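Local coordinates for protein agglutinin alpha chain (Maclura pomifera, PDB 3LLZ) that binds D-galactose as a lectin of the jacalin family, recognising the T-antigen disaccharide Gal-beta-1,3-GalNAc, at residues F60-I65 with T88-Y93. Residues are numbered along the deposited sequence; the frame is centred on the assembly and turned at random.
Sequences FPSEYI and TNKQTY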
loop_
_atom_site.group_PDB
_atom_site.type_symbol
_atom_site.label_atom_id
_atom_site.label_comp_id
_atom_site.label_asym_id
_atom_site.label_seq_id
_atom_site.Cartn_x
_atom_site.Cartn_y
_atom_site.Cartn_z
ATOM N N PHE A 60 9.821 20.327 3.194
ATOM C CA PHE A 60 9.479 19.201 2.332
ATOM C C PHE A 60 10.483 19.138 1.181
ATOM O O PHE A 60 10.836 20.168 0.607
ATOM C CB PHE A 60 8.067 19.398 1.776
ATOM C CG PHE A 60 7.604 18.289 0.876
ATOM C CD1 PHE A 60 7.084 17.112 1.406
ATOM C CD2 PHE A 60 7.703 18.416 -0.504
ATOM C CE1 PHE A 60 6.672 16.076 0.572
ATOM C CE2 PHE A 60 7.294 17.387 -1.346
ATOM C CZ PHE A 60 6.778 16.214 -0.807
ATOM N N PRO A 61 10.933 17.929 0.804
ATOM C CA PRO A 61 10.589 16.612 1.349
ATOM C C PRO A 61 11.591 16.039 2.356
ATOM O O PRO A 61 11.398 14.928 2.859
ATOM C CB PRO A 61 10.514 15.756 0.100
ATOM C CG PRO A 61 11.695 16.259 -0.664
ATOM C CD PRO A 61 11.610 17.777 -0.499
ATOM N N SER A 62 12.661 16.776 2.644
ATOM C CA SER A 62 13.669 16.292 3.585
ATOM C C SER A 62 13.118 16.183 5.004
ATOM O O SER A 62 13.539 15.316 5.773
ATOM C CB SER A 62 14.903 17.203 3.575
ATOM O OG SER A 62 14.591 18.509 4.018
ATOM N N GLU A 63 12.178 17.058 5.345
ATOM C CA GLU A 63 11.573 17.045 6.672
ATOM C C GLU A 63 10.152 16.499 6.615
ATOM O O GLU A 63 9.361 16.886 5.753
ATOM C CB GLU A 63 11.542 18.458 7.266
ATOM C CG GLU A 63 10.963 18.504 8.678
ATOM C CD GLU A 63 10.919 19.902 9.269
ATOM O OE1 GLU A 63 10.765 20.006 10.504
ATOM O OE2 GLU A 63 11.026 20.891 8.510
ATOM N N TYR A 64 9.834 15.595 7.534
ATOM C CA TYR A 64 8.502 15.011 7.599
ATOM C C TYR A 64 8.171 14.657 9.039
ATOM O O TYR A 64 9.057 14.442 9.861
ATOM C CB TYR A 64 8.415 13.757 6.722
ATOM C CG TYR A 64 9.547 12.792 6.954
ATOM C CD1 TYR A 64 10.780 12.978 6.331
ATOM C CD2 TYR A 64 9.410 11.727 7.844
ATOM C CE1 TYR A 64 11.851 12.131 6.590
ATOM C CE2 TYR A 64 10.476 10.875 8.113
ATOM C CZ TYR A 64 11.692 11.084 7.484
ATOM O OH TYR A 64 12.757 10.261 7.763
ATOM N N ILE A 65 6.882 14.597 9.331
ATOM C CA ILE A 65 6.397 14.282 10.665
ATOM C C ILE A 65 6.650 12.825 11.050
ATOM O O ILE A 65 6.353 11.913 10.277
ATOM C CB ILE A 65 4.887 14.577 10.740
ATOM C CG1 ILE A 65 4.652 16.077 10.517
ATOM C CG2 ILE A 65 4.320 14.115 12.072
ATOM C CD1 ILE A 65 3.201 16.451 10.297
ATOM N N THR A 88 9.079 16.169 14.001
ATOM C CA THR A 88 9.552 15.767 12.682
ATOM C C THR A 88 10.930 15.156 12.871
ATOM O O THR A 88 11.423 15.062 13.993
ATOM C CB THR A 88 9.667 16.957 11.704
ATOM O OG1 THR A 88 10.766 17.797 12.082
ATOM C CG2 THR A 88 8.383 17.772 11.710
ATOM N N ASN A 89 11.547 14.732 11.777
ATOM C CA ASN A 89 12.873 14.141 11.850
ATOM C C ASN A 89 13.920 15.226 12.088
ATOM O O ASN A 89 15.087 14.931 12.342
ATOM C CB ASN A 89 13.176 13.374 10.556
ATOM C CG ASN A 89 13.044 14.238 9.315
ATOM O OD1 ASN A 89 12.081 14.991 9.165
ATOM N ND2 ASN A 89 14.008 14.124 8.411
ATOM N N LYS A 90 13.492 16.484 12.030
ATOM C CA LYS A 90 14.399 17.610 12.227
ATOM C C LYS A 90 14.205 18.353 13.547
ATOM O O LYS A 90 15.175 18.822 14.147
ATOM C CB LYS A 90 14.258 18.605 11.071
ATOM C CG LYS A 90 14.591 18.036 9.698
ATOM C CD LYS A 90 16.048 17.611 9.600
ATOM C CE LYS A 90 16.394 17.171 8.185
ATOM N NZ LYS A 90 16.147 18.257 7.191
ATOM N N GLN A 91 12.960 18.470 13.998
ATOM C CA GLN A 91 12.690 19.187 15.241
ATOM C C GLN A 91 11.288 18.917 15.773
ATOM O O GLN A 91 10.531 18.139 15.195
ATOM C CB GLN A 91 12.866 20.689 15.014
ATOM C CG GLN A 91 11.800 21.313 14.126
ATOM C CD GLN A 91 12.192 22.689 13.622
ATOM O OE1 GLN A 91 12.997 22.817 12.701
ATOM N NE2 GLN A 91 11.632 23.725 14.232
ATOM N N THR A 92 10.950 19.570 16.878
ATOM C CA THR A 92 9.639 19.407 17.489
ATOM C C THR A 92 8.902 20.736 17.536
ATOM O O THR A 92 9.459 21.753 17.951
ATOM C CB THR A 92 9.752 18.852 18.928
ATOM O OG1 THR A 92 10.339 17.547 18.891
ATOM C CG2 THR A 92 8.378 18.761 19.581
ATOM N N TYR A 93 7.649 20.719 17.096
ATOM C CA TYR A 93 6.815 21.910 17.105
ATOM C C TYR A 93 5.742 21.686 18.157
ATOM O O TYR A 93 4.892 20.805 18.012
ATOM C CB TYR A 93 6.162 22.138 15.739
ATOM C CG TYR A 93 7.144 22.215 14.591
ATOM C CD1 TYR A 93 7.613 21.056 13.974
ATOM C CD2 TYR A 93 7.625 23.443 14.141
ATOM C CE1 TYR A 93 8.537 21.117 12.934
ATOM C CE2 TYR A 93 8.552 23.517 13.100
ATOM C CZ TYR A 93 9.003 22.347 12.504
ATOM O OH TYR A 93 9.921 22.403 11.481
#
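Glu63 OE1 accepts two hydroxyl hydrogen bonds, from Thr88 OG1 at 2.7 Å and from Tyr93 OH, also at 2.7 Å. The threonine hydroxyl meets the anti lone pair of OE1, whereas the tyrosine comes in on the syn side, slightly out of the carboxylate plane, with OE1 at the edge of its ring. An extended chain, CG anti to the backbone N (chi1 -178°), carries the carboxylate across, and its other oxygen, OE2, accepts from Glu59 N. Thr88 OG1 in turn receives the backbone N-H groups of Lys90 and Gln91, the former closing an ST turn.

Beside this cluster, the Asn89 amide grips the other loop's backbone with both ends. Asn89 ND2 donates to Ser62 O (2.9 Å) within the carbonyl plane, and Asn89 OD1 accepts from Tyr64 N (2.8 Å), straight at the hydrogen but tilted from the amide plane. The same amide stacks on one face of the Tyr64 ring, the planes 23° apart. Lys90 CG lies against Glu63 CG (3.8 Å).

The contact joins the loop leading into strand 65-75 to the turn between strands 78-88 and 92-97, remote from the bound sugar. Two hydroxyl donors and a backbone N-H on one buried carboxylate would probably favour its ionised form, while the Asn89 amide adds two side-chain bonds to the backbone bond Asn89 N to Tyr64 O (3.2 Å), just beyond the antiparallel pair Ile65-Thr88.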